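Local coordinates for protein SAM-dependent methyltransferase (Geobacter sulfurreducens, PDB 5BP7) that binds S-adenosyl-L-homocysteine and probably transfers methyl groups from S-adenosylmethionine to a substrate not yet identified, at residues R62-G67 and T86-S91; G134-G139 and I161-W166; E192-F197 and G264-M269. All blocks are in the same frame, centred on the assembly; numbering follows the deposited sequence.

Contact 1: residues R62-G67 and T86-S91; sequences RVLDLG and TGIDMS. With SAH (S-adenosyl-L-homocysteine), chain D.
Arg62 reaches Thr86 with its CG anti to the backbone N (chi1 174°) and an extended chain from CG to NE. The guanidinium arrives with its edge toward the hydroxyl, and NH1 donates to Thr86 OG1 at 3.0 Å, close to the guanidinium plane. Thr86 OG1 lies beside its own backbone N (chi1 -55°), which turns it to Arg62. The NE of Arg62 is bonded to the carbonyl of Asp125, so two partners fix the rotation of the group.

The backbones run nearly parallel, as neighbouring strands. Thr86 N donates to Val63 O, Asp65 N to Thr86 O at 2.9 Å, and Ile88 N to Asp65 O. Gly67 N to Ile88 O, at 2.7 Å, is the last rung and is more bent. Leu64, Leu66 and Ile88 share one face of the sheet. Ile88 CD1 lies 3.7 Å from Leu66 CD2 and also touches Leu64 CD1.

These strands and helix 72-81 form the first beta-alpha-beta unit of a Rossmann-like class I methyltransferase fold. Its strand ends hold the ligand. Gly67 has a positive phi (73°), and its O accepts from the amino N of SAH at 3.0 Å. Asp89 takes both ribose hydroxyls: OD1 accepts from SAH O2' at 2.7 Å and OD2 from SAH O3' at 2.9 Å. Asp89 OD1 also accepts from Ser91 N in an Asx turn, and OD2 from Gly69 N. Ser91 is the N-cap of helix 92-104, with its OG bonded to Phe94 N.

Contact 2: residues G134-G139 and I161-W166; sequences GATWIG and IGEPYW. With SAH (S-adenosyl-L-homocysteine), chain D.
The carboxylate of Glu163 meets Thr136 at OE1. The hydroxyl comes in on the syn side, 17° out of the carboxylate plane, and Thr136 OG1 donates to Glu163 OE1 at 2.6 Å. The second flat group, the indole of Trp137, belongs to the ligand side of the loop. Ala135 CA lies over one face of the indole, offset toward the rim. SAH approaches its edge, where Trp137 NE1 is 3.2 Å from SAH N7.

Thr136 and Glu163 cross at about a right angle. Thr136 OG1 sits between the backbone N and the carbonyl carbon (chi1 58°), which aims it at the acid. Thr136 CG2 then turns to the strand, 4.1 Å from Ile161 CG2, and it also packs near Gly162 O. The Glu163 chain bends at chi2 (74°), which brings OE1 back to the loop.

In this Rossmann-like methyltransferase fold, the loop 134-139 follows strand 127-133 and leads to helix 142-150, and strand 157-166 is the next strand in the sheet. The loop leaves the strand ends beside the ligand. Gly134 has a positive phi that suits glycine. The backbones of Gly134 and Gly162 lie close together, Gly134 CA being 4.6 Å from Gly162 CA.

A water bridges the two segments. It donates to Gly162 O at 2.9 Å and to Glu163 OE1 at 3.1 Å, and accepts weakly from Thr136 N. Glu163 OE1 is therefore gripped by a hydroxyl and a water. Gly162 O also accepts a weak, bent bond from Gly134 N. On the ligand side, Ala135 CB touches the ribose of SAH, and Ile138 CG1 lies 3.7 Å from SAH C6 of the adenine.

Contact 3: residues E192-F197 and G264-M269; sequences ELLASF and GVFALM
Phe197 and Phe266 join helix 190-199 to strand 261-270, an antiparallel strand near one edge of the mixed sheet in this Rossmann-like methyltransferase fold. The segment axes come within 10.9 Å and run 23° apart. Side chains meet between them.

The tight part is the pair of phenylalanines with Leu268 and Leu193. The ring centroids of Phe197 and Phe266 are 5.3 Å apart and their planes lie at 50°. Phe197 CE2 lies over one face of the Phe266 ring, 3.6 Å from Phe266 CG. Leu268 CD2 makes a CH-pi contact over one face of Phe197, 4.1 Å from the ring centroid. Leu268 CD1 stands over the rim of the same face, 3.8 Å from Phe197 CD1. Leu193 points to the strand and is buried, with CD2 3.7 Å from Phe266 CE2; it also packs on Tyr165. Val204 of strand 202-209 and Ile146 of helix 142-150 also pack against both Phe197 and Leu268, so this part is well buried.

The looser side is at Leu194, which is partly exposed. Only its CD2 meets Phe266, at CD1 and CE1.

The opposite face of Phe197 lies against its own helix. Leu193 O sits 3.5 Å above the ring plane there, offset toward the rim, and accepts from both Phe197 N and Ser196 OG, the hydroxyl bond measuring 2.6 Å from Ser196 OG to Leu193 O.

All three contacts reach the same sheet and follow one another along the chain. Contacts 1 and 2 both touch SAH, and their centres are about 15 Å apart. They meet where Ile138 CD1 packs 4.1 Å from Gly67 N. Asp117, Ala118, Val133 and His40 also hydrogen-bond to SAH. Contact 3 is centred about 11 Å from contact 2, and strands 157-166 and 261-270 are neighbours. Phe266 N is 2.8 Å from Ile161 O, a probable hydrogen bond. Contact 3 is remote from the pocket: the Phe266 side chain is about 13 Å from SAH, and contacts 1 and 3 do not touch.

Contact 1: residues R62-G67 and T86-S91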
loop_
_atom_site.group_PDB
_atom_site.type_symbol
_atom_site.label_atom_id
_atom_site.label_comp_id
_atom_site.label_asym_id
_atom_site.label_seq_id
_atom_site.Cartn_x
_atom_site.Cartn_y
_atom_site.Cartn_z
ATOM N N ARG A 62 -6.694 -17.530 -5.125
ATOM C CA ARG A 62 -7.523 -16.387 -4.804
ATOM C C ARG A 62 -6.722 -15.392 -3.941
ATOM O O ARG A 62 -6.146 -15.771 -2.905
ATOM C CB ARG A 62 -8.805 -16.831 -4.067
ATOM C CG ARG A 62 -9.640 -15.655 -3.580
ATOM C CD ARG A 62 -11.003 -15.998 -3.030
ATOM N NE ARG A 62 -11.519 -14.975 -2.125
ATOM C CZ ARG A 62 -12.075 -13.813 -2.482
ATOM N NH1 ARG A 62 -12.201 -13.430 -3.766
ATOM N NH2 ARG A 62 -12.512 -13.002 -1.528
ATOM N N VAL A 63 -6.743 -14.128 -4.341
ATOM C CA VAL A 63 -6.099 -13.057 -3.589
ATOM C C VAL A 63 -7.138 -12.035 -3.086
ATOM O O VAL A 63 -7.880 -11.458 -3.885
ATOM C CB VAL A 63 -5.048 -12.298 -4.465
ATOM C CG1 VAL A 63 -4.359 -11.189 -3.659
ATOM C CG2 VAL A 63 -4.006 -13.249 -5.024
ATOM N N LEU A 64 -7.203 -11.829 -1.775
ATOM C CA LEU A 64 -7.988 -10.750 -1.180
ATOM C C LEU A 64 -7.038 -9.620 -0.842
ATOM O O LEU A 64 -6.021 -9.833 -0.151
ATOM C CB LEU A 64 -8.711 -11.194 0.114
ATOM C CG LEU A 64 -9.462 -10.104 0.914
ATOM C CD1 LEU A 64 -10.648 -9.605 0.133
ATOM C CD2 LEU A 64 -9.930 -10.632 2.264
ATOM N N ASP A 65 -7.382 -8.419 -1.284
ATOM C CA ASP A 65 -6.542 -7.233 -1.072
ATOM C C ASP A 65 -7.362 -6.129 -0.411
ATOM O O ASP A 65 -8.264 -5.581 -1.021
ATOM C CB ASP A 65 -5.957 -6.761 -2.414
ATOM C CG ASP A 65 -4.857 -5.702 -2.258
ATOM O OD1 ASP A 65 -4.297 -5.526 -1.134
ATOM O OD2 ASP A 65 -4.521 -5.033 -3.277
ATOM N N LEU A 66 -7.062 -5.832 0.854
ATOM C CA LEU A 66 -7.738 -4.767 1.589
ATOM C C LEU A 66 -6.958 -3.466 1.473
ATOM O O LEU A 66 -5.761 -3.408 1.816
ATOM C CB LEU A 66 -7.895 -5.133 3.063
ATOM C CG LEU A 66 -8.623 -6.443 3.388
ATOM C CD1 LEU A 66 -8.883 -6.518 4.877
ATOM C CD2 LEU A 66 -9.931 -6.574 2.628
ATOM N N GLY A 67 -7.644 -2.427 1.012
ATOM C CA GLY A 67 -7.002 -1.164 0.659
ATOM C C GLY A 67 -6.223 -1.339 -0.632
ATOM O O GLY A 67 -5.020 -1.039 -0.687
ATOM N N THR A 86 -10.291 -10.214 -5.233
ATOM C CA THR A 86 -11.133 -9.092 -4.842
ATOM C C THR A 86 -10.290 -8.031 -4.164
ATOM O O THR A 86 -9.546 -8.335 -3.227
ATOM C CB THR A 86 -12.211 -9.551 -3.844
ATOM O OG1 THR A 86 -12.939 -10.637 -4.421
ATOM C CG2 THR A 86 -13.181 -8.422 -3.534
ATOM N N GLY A 87 -10.444 -6.800 -4.613
ATOM C CA GLY A 87 -9.804 -5.654 -3.992
ATOM C C GLY A 87 -10.840 -4.692 -3.424
ATOM O O GLY A 87 -11.759 -4.300 -4.133
ATOM N N ILE A 88 -10.693 -4.303 -2.154
ATOM C CA ILE A 88 -11.611 -3.354 -1.528
ATOM C C ILE A 88 -10.861 -2.086 -1.231
ATOM O O ILE A 88 -9.804 -2.119 -0.589
ATOM C CB ILE A 88 -12.240 -3.896 -0.243
ATOM C CG1 ILE A 88 -13.114 -5.099 -0.596
ATOM C CG2 ILE A 88 -13.137 -2.851 0.421
ATOM C CD1 ILE A 88 -12.817 -6.296 0.254
ATOM N N ASP A 89 -11.440 -0.968 -1.668
ATOM C CA ASP A 89 -10.828 0.334 -1.470
ATOM C C ASP A 89 -11.853 1.444 -1.272
ATOM O O ASP A 89 -12.876 1.482 -1.931
ATOM C CB ASP A 89 -9.877 0.688 -2.607
ATOM C CG ASP A 89 -8.864 1.755 -2.188
ATOM O OD1 ASP A 89 -9.179 2.970 -2.263
ATOM O OD2 ASP A 89 -7.740 1.377 -1.762
HETATM N N MSE A 90 -11.536 2.335 -0.345
HETATM C CA MSE A 90 -12.429 3.404 0.059
HETATM C C MSE A 90 -12.532 4.538 -0.935
HETATM O O MSE A 90 -13.491 5.321 -0.879
HETATM C CB MSE A 90 -11.912 3.939 1.392
HETATM C CG MSE A 90 -12.970 4.760 2.082
HETATM SE SE MSE A 90 -12.552 4.920 3.997
HETATM C CE MSE A 90 -10.969 6.089 3.786
ATOM N N SER A 91 -11.555 4.659 -1.824
ATOM C CA SER A 91 -11.522 5.749 -2.817
ATOM C C SER A 91 -12.417 5.432 -3.989
ATOM O O SER A 91 -12.263 4.398 -4.625
ATOM C CB SER A 91 -10.101 5.982 -3.351
ATOM O OG SER A 91 -10.095 6.890 -4.436
HETATM N N SAH D . -2.197 -1.345 -1.558
HETATM C CA SAH D . -2.451 -0.196 -2.508
HETATM C CB SAH D . -2.896 1.100 -1.807
HETATM C CG SAH D . -2.068 1.632 -0.635
HETATM S SD SAH D . -2.471 3.328 -0.282
HETATM C C SAH D . -1.271 0.088 -3.396
HETATM O O SAH D . -0.185 -0.469 -3.211
HETATM O OXT SAH D . -1.366 0.883 -4.341
HETATM C "C5'" SAH D . -3.727 3.265 1.009
HETATM C "C4'" SAH D . -5.081 2.932 0.384
HETATM O "O4'" SAH D . -6.004 2.524 1.389
HETATM C "C3'" SAH D . -5.726 4.094 -0.372
HETATM O "O3'" SAH D . -6.009 3.654 -1.703
HETATM C "C2'" SAH D . -7.008 4.415 0.378
HETATM O "O2'" SAH D . -8.077 4.730 -0.508
HETATM C "C1'" SAH D . -7.264 3.089 1.059
HETATM N N9 SAH D . -8.009 3.063 2.324
HETATM C C8 SAH D . -7.834 3.848 3.431
HETATM N N7 SAH D . -8.650 3.512 4.407
HETATM C C5 SAH D . -9.380 2.435 3.908
HETATM C C6 SAH D . -10.407 1.632 4.446
HETATM N N6 SAH D . -10.891 1.822 5.693
HETATM N N1 SAH D . -10.934 0.638 3.684
HETATM C C2 SAH D . -10.457 0.456 2.437
HETATM N N3 SAH D . -9.495 1.161 1.827
HETATM C C4 SAH D . -8.986 2.151 2.624
#

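Contact 2: residues G134-G139 and I161-W166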
loop_
_atom_site.group_PDB
_atom_site.type_symbol
_atom_site.label_atom_id
_atom_site.label_comp_id
_atom_site.label_asym_id
_atom_site.label_seq_id
_atom_site.Cartn_x
_atom_site.Cartn_y
_atom_site.Cartn_z
ATOM N N GLY A 134 0.143 -1.486 2.829
ATOM C CA GLY A 134 0.262 -0.056 3.101
ATOM C C GLY A 134 -0.992 0.608 3.650
ATOM O O GLY A 134 -1.112 1.828 3.581
ATOM N N ALA A 135 -1.899 -0.160 4.247
ATOM C CA ALA A 135 -3.059 0.427 4.900
ATOM C C ALA A 135 -3.375 -0.263 6.234
ATOM O O ALA A 135 -4.521 -0.596 6.491
ATOM C CB ALA A 135 -4.249 0.373 3.956
ATOM N N THR A 136 -2.368 -0.426 7.095
ATOM C CA THR A 136 -2.523 -1.199 8.326
ATOM C C THR A 136 -3.330 -0.530 9.432
ATOM O O THR A 136 -3.636 -1.164 10.437
ATOM C CB THR A 136 -1.163 -1.663 8.897
ATOM O OG1 THR A 136 -0.309 -0.528 9.148
ATOM C CG2 THR A 136 -0.505 -2.630 7.917
ATOM N N TRP A 137 -3.670 0.735 9.259
ATOM C CA TRP A 137 -4.660 1.374 10.104
ATOM C C TRP A 137 -6.031 0.718 9.998
ATOM O O TRP A 137 -6.796 0.760 10.945
ATOM C CB TRP A 137 -4.779 2.872 9.802
ATOM C CG TRP A 137 -5.119 3.186 8.392
ATOM C CD1 TRP A 137 -6.372 3.233 7.837
ATOM C CD2 TRP A 137 -4.196 3.488 7.330
ATOM N NE1 TRP A 137 -6.283 3.562 6.497
ATOM C CE2 TRP A 137 -4.959 3.721 6.164
ATOM C CE3 TRP A 137 -2.799 3.595 7.258
ATOM C CZ2 TRP A 137 -4.362 4.074 4.927
ATOM C CZ3 TRP A 137 -2.204 3.950 6.030
ATOM C CH2 TRP A 137 -2.986 4.181 4.886
ATOM N N ILE A 138 -6.330 0.092 8.859
ATOM C CA ILE A 138 -7.586 -0.639 8.649
ATOM C C ILE A 138 -7.893 -1.610 9.811
ATOM O O ILE A 138 -9.047 -1.724 10.237
ATOM C CB ILE A 138 -7.570 -1.374 7.276
ATOM C CG1 ILE A 138 -7.755 -0.359 6.147
ATOM C CG2 ILE A 138 -8.670 -2.431 7.157
ATOM C CD1 ILE A 138 -7.421 -0.896 4.765
ATOM N N GLY A 139 -6.871 -2.307 10.300
ATOM C CA GLY A 139 -7.007 -3.193 11.463
ATOM C C GLY A 139 -6.486 -2.623 12.768
ATOM O O GLY A 139 -6.265 -3.379 13.725
ATOM N N ILE A 161 1.647 -8.162 4.454
ATOM C CA ILE A 161 1.597 -6.900 5.199
ATOM C C ILE A 161 2.627 -5.944 4.600
ATOM O O ILE A 161 3.823 -6.248 4.553
ATOM C CB ILE A 161 1.901 -7.109 6.693
ATOM C CG1 ILE A 161 0.782 -7.894 7.383
ATOM C CG2 ILE A 161 2.109 -5.788 7.409
ATOM C CD1 ILE A 161 -0.542 -7.156 7.551
ATOM N N GLY A 162 2.153 -4.772 4.195
ATOM C CA GLY A 162 3.005 -3.682 3.722
ATOM C C GLY A 162 3.036 -2.599 4.768
ATOM O O GLY A 162 1.979 -2.129 5.196
ATOM N N GLU A 163 4.242 -2.233 5.226
ATOM C CA GLU A 163 4.390 -1.433 6.442
ATOM C C GLU A 163 5.707 -0.688 6.414
ATOM O O GLU A 163 6.707 -1.234 5.957
ATOM C CB GLU A 163 4.340 -2.342 7.687
ATOM C CG GLU A 163 4.500 -1.691 9.063
ATOM C CD GLU A 163 3.291 -0.889 9.554
ATOM O OE1 GLU A 163 2.234 -0.865 8.875
ATOM O OE2 GLU A 163 3.410 -0.255 10.630
ATOM N N PRO A 164 5.714 0.548 6.945
ATOM C CA PRO A 164 6.981 1.219 7.087
ATOM C C PRO A 164 7.825 0.661 8.237
ATOM O O PRO A 164 7.308 0.028 9.149
ATOM C CB PRO A 164 6.584 2.678 7.356
ATOM C CG PRO A 164 5.123 2.789 7.191
ATOM C CD PRO A 164 4.598 1.409 7.404
ATOM N N TYR A 165 9.122 0.926 8.195
ATOM C CA TYR A 165 10.018 0.630 9.320
ATOM C C TYR A 165 11.091 1.705 9.345
ATOM O O TYR A 165 11.275 2.409 8.330
ATOM C CB TYR A 165 10.613 -0.770 9.186
ATOM C CG TYR A 165 11.504 -0.950 8.003
ATOM C CD1 TYR A 165 10.979 -1.311 6.764
ATOM C CD2 TYR A 165 12.860 -0.765 8.108
ATOM C CE1 TYR A 165 11.792 -1.481 5.662
ATOM C CE2 TYR A 165 13.677 -0.909 7.006
ATOM C CZ TYR A 165 13.139 -1.282 5.792
ATOM O OH TYR A 165 13.963 -1.456 4.718
ATOM N N TRP A 166 11.765 1.861 10.496
ATOM C CA TRP A 166 12.869 2.810 10.604
ATOM C C TRP A 166 14.092 2.223 9.921
ATOM O O TRP A 166 14.657 1.232 10.341
ATOM C CB TRP A 166 13.198 3.218 12.057
ATOM C CG TRP A 166 12.105 3.985 12.758
ATOM C CD1 TRP A 166 11.467 3.615 13.889
ATOM C CD2 TRP A 166 11.505 5.237 12.353
ATOM N NE1 TRP A 166 10.493 4.530 14.226
ATOM C CE2 TRP A 166 10.496 5.539 13.301
ATOM C CE3 TRP A 166 11.715 6.123 11.283
ATOM C CZ2 TRP A 166 9.688 6.686 13.209
ATOM C CZ3 TRP A 166 10.922 7.265 11.195
ATOM C CH2 TRP A 166 9.926 7.539 12.157
HETATM N N SAH D . -2.197 -1.345 -1.558
HETATM C CA SAH D . -2.451 -0.196 -2.508
HETATM C CB SAH D . -2.896 1.100 -1.807
HETATM C CG SAH D . -2.068 1.632 -0.635
HETATM S SD SAH D . -2.471 3.328 -0.282
HETATM C C SAH D . -1.271 0.088 -3.396
HETATM O O SAH D . -0.185 -0.469 -3.211
HETATM O OXT SAH D . -1.366 0.883 -4.341
HETATM C "C5'" SAH D . -3.727 3.265 1.009
HETATM C "C4'" SAH D . -5.081 2.932 0.384
HETATM O "O4'" SAH D . -6.004 2.524 1.389
HETATM C "C3'" SAH D . -5.726 4.094 -0.372
HETATM O "O3'" SAH D . -6.009 3.654 -1.703
HETATM C "C2'" SAH D . -7.008 4.415 0.378
HETATM O "O2'" SAH D . -8.077 4.730 -0.508
HETATM C "C1'" SAH D . -7.264 3.089 1.059
HETATM N N9 SAH D . -8.009 3.063 2.324
HETATM C C8 SAH D . -7.834 3.848 3.431
HETATM N N7 SAH D . -8.650 3.512 4.407
HETATM C C5 SAH D . -9.380 2.435 3.908
HETATM C C6 SAH D . -10.407 1.632 4.446
HETATM N N6 SAH D . -10.891 1.822 5.693
HETATM N N1 SAH D . -10.934 0.638 3.684
HETATM C C2 SAH D . -10.457 0.456 2.437
HETATM N N3 SAH D . -9.495 1.161 1.827
HETATM C C4 SAH D . -8.986 2.151 2.624
HETATM O O HOH W 1 0.855 0.235 6.370
#

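Contact 3: residues E192-F197 and G264-M269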
loop_
_atom_site.group_PDB
_atom_site.type_symbol
_atom_site.label_atom_id
_atom_site.label_comp_id
_atom_site.label_asym_id
_atom_site.label_seq_id
_atom_site.Cartn_x
_atom_site.Cartn_y
_atom_site.Cartn_z
ATOM N N GLU A 192 13.683 -5.625 14.479
ATOM C CA GLU A 192 12.640 -5.603 15.508
ATOM C C GLU A 192 11.246 -5.866 14.927
ATOM O O GLU A 192 10.423 -6.542 15.547
ATOM C CB GLU A 192 12.645 -4.300 16.320
ATOM C CG GLU A 192 13.924 -4.041 17.115
ATOM N N LEU A 193 10.980 -5.365 13.727
ATOM C CA LEU A 193 9.714 -5.656 13.054
ATOM C C LEU A 193 9.598 -7.152 12.737
ATOM O O LEU A 193 8.550 -7.766 12.951
ATOM C CB LEU A 193 9.575 -4.820 11.763
ATOM C CG LEU A 193 8.299 -4.998 10.927
ATOM C CD1 LEU A 193 7.062 -4.736 11.774
ATOM C CD2 LEU A 193 8.299 -4.074 9.722
ATOM N N LEU A 194 10.663 -7.722 12.177
ATOM C CA LEU A 194 10.659 -9.144 11.828
ATOM C C LEU A 194 10.408 -10.002 13.059
ATOM O O LEU A 194 9.626 -10.935 13.004
ATOM C CB LEU A 194 11.958 -9.544 11.143
ATOM C CG LEU A 194 12.169 -8.946 9.749
ATOM C CD1 LEU A 194 13.563 -9.315 9.260
ATOM C CD2 LEU A 194 11.133 -9.394 8.744
ATOM N N ALA A 195 11.070 -9.661 14.154
ATOM C CA ALA A 195 10.882 -10.342 15.436
ATOM C C ALA A 195 9.460 -10.207 15.967
ATOM O O ALA A 195 8.901 -11.163 16.503
ATOM C CB ALA A 195 11.867 -9.817 16.452
ATOM N N SER A 196 8.855 -9.034 15.769
ATOM C CA SER A 196 7.465 -8.821 16.180
ATOM C C SER A 196 6.483 -9.763 15.461
ATOM O O SER A 196 5.515 -10.211 16.056
ATOM C CB SER A 196 7.031 -7.375 15.987
ATOM O OG SER A 196 6.703 -7.126 14.629
ATOM N N PHE A 197 6.753 -10.092 14.203
ATOM C CA PHE A 197 5.918 -11.065 13.479
ATOM C C PHE A 197 5.981 -12.444 14.120
ATOM O O PHE A 197 4.951 -13.121 14.273
ATOM C CB PHE A 197 6.316 -11.174 12.004
ATOM C CG PHE A 197 6.147 -9.898 11.215
ATOM C CD1 PHE A 197 4.983 -9.130 11.298
ATOM C CD2 PHE A 197 7.116 -9.509 10.303
ATOM C CE1 PHE A 197 4.812 -7.982 10.519
ATOM C CE2 PHE A 197 6.953 -8.361 9.530
ATOM C CZ PHE A 197 5.807 -7.597 9.641
ATOM N N GLY A 264 8.345 -1.923 3.430
ATOM C CA GLY A 264 8.388 -3.248 2.831
ATOM C C GLY A 264 7.095 -4.009 2.861
ATOM O O GLY A 264 6.171 -3.670 3.596
ATOM N N VAL A 265 7.066 -5.064 2.055
ATOM C CA VAL A 265 5.992 -6.039 2.053
ATOM C C VAL A 265 6.569 -7.348 2.605
ATOM O O VAL A 265 7.575 -7.860 2.119
ATOM C CB VAL A 265 5.370 -6.254 0.663
ATOM C CG1 VAL A 265 4.111 -7.089 0.766
ATOM C CG2 VAL A 265 5.013 -4.928 0.032
ATOM N N PHE A 266 5.868 -7.892 3.585
ATOM C CA PHE A 266 6.304 -9.052 4.355
ATOM C C PHE A 266 5.274 -10.155 4.180
ATOM O O PHE A 266 4.076 -9.935 4.389
ATOM C CB PHE A 266 6.432 -8.672 5.833
ATOM C CG PHE A 266 7.386 -7.556 6.065
ATOM C CD1 PHE A 266 8.743 -7.808 6.190
ATOM C CD2 PHE A 266 6.942 -6.240 6.074
ATOM C CE1 PHE A 266 9.643 -6.772 6.342
ATOM C CE2 PHE A 266 7.828 -5.200 6.231
ATOM C CZ PHE A 266 9.185 -5.460 6.362
ATOM N N ALA A 267 5.744 -11.324 3.764
ATOM C CA ALA A 267 4.888 -12.490 3.572
ATOM C C ALA A 267 4.966 -13.380 4.830
ATOM O O ALA A 267 6.044 -13.768 5.262
ATOM C CB ALA A 267 5.299 -13.259 2.328
ATOM N N LEU A 268 3.803 -13.688 5.386
ATOM C CA LEU A 268 3.669 -14.356 6.681
ATOM C C LEU A 268 2.789 -15.589 6.577
ATOM O O LEU A 268 1.808 -15.594 5.820
ATOM C CB LEU A 268 3.025 -13.412 7.700
ATOM C CG LEU A 268 3.649 -12.026 7.890
ATOM C CD1 LEU A 268 2.837 -11.253 8.914
ATOM C CD2 LEU A 268 5.091 -12.119 8.333
HETATM N N MSE A 269 3.148 -16.631 7.317
HETATM C CA MSE A 269 2.292 -17.823 7.445
HETATM C C MSE A 269 2.190 -18.188 8.919
HETATM O O MSE A 269 3.217 -18.285 9.602
HETATM C CB MSE A 269 2.848 -18.983 6.633
HETATM C CG MSE A 269 2.797 -18.707 5.135
HETATM SE SE MSE A 269 3.594 -20.197 4.119
HETATM C CE MSE A 269 2.357 -21.637 4.607
#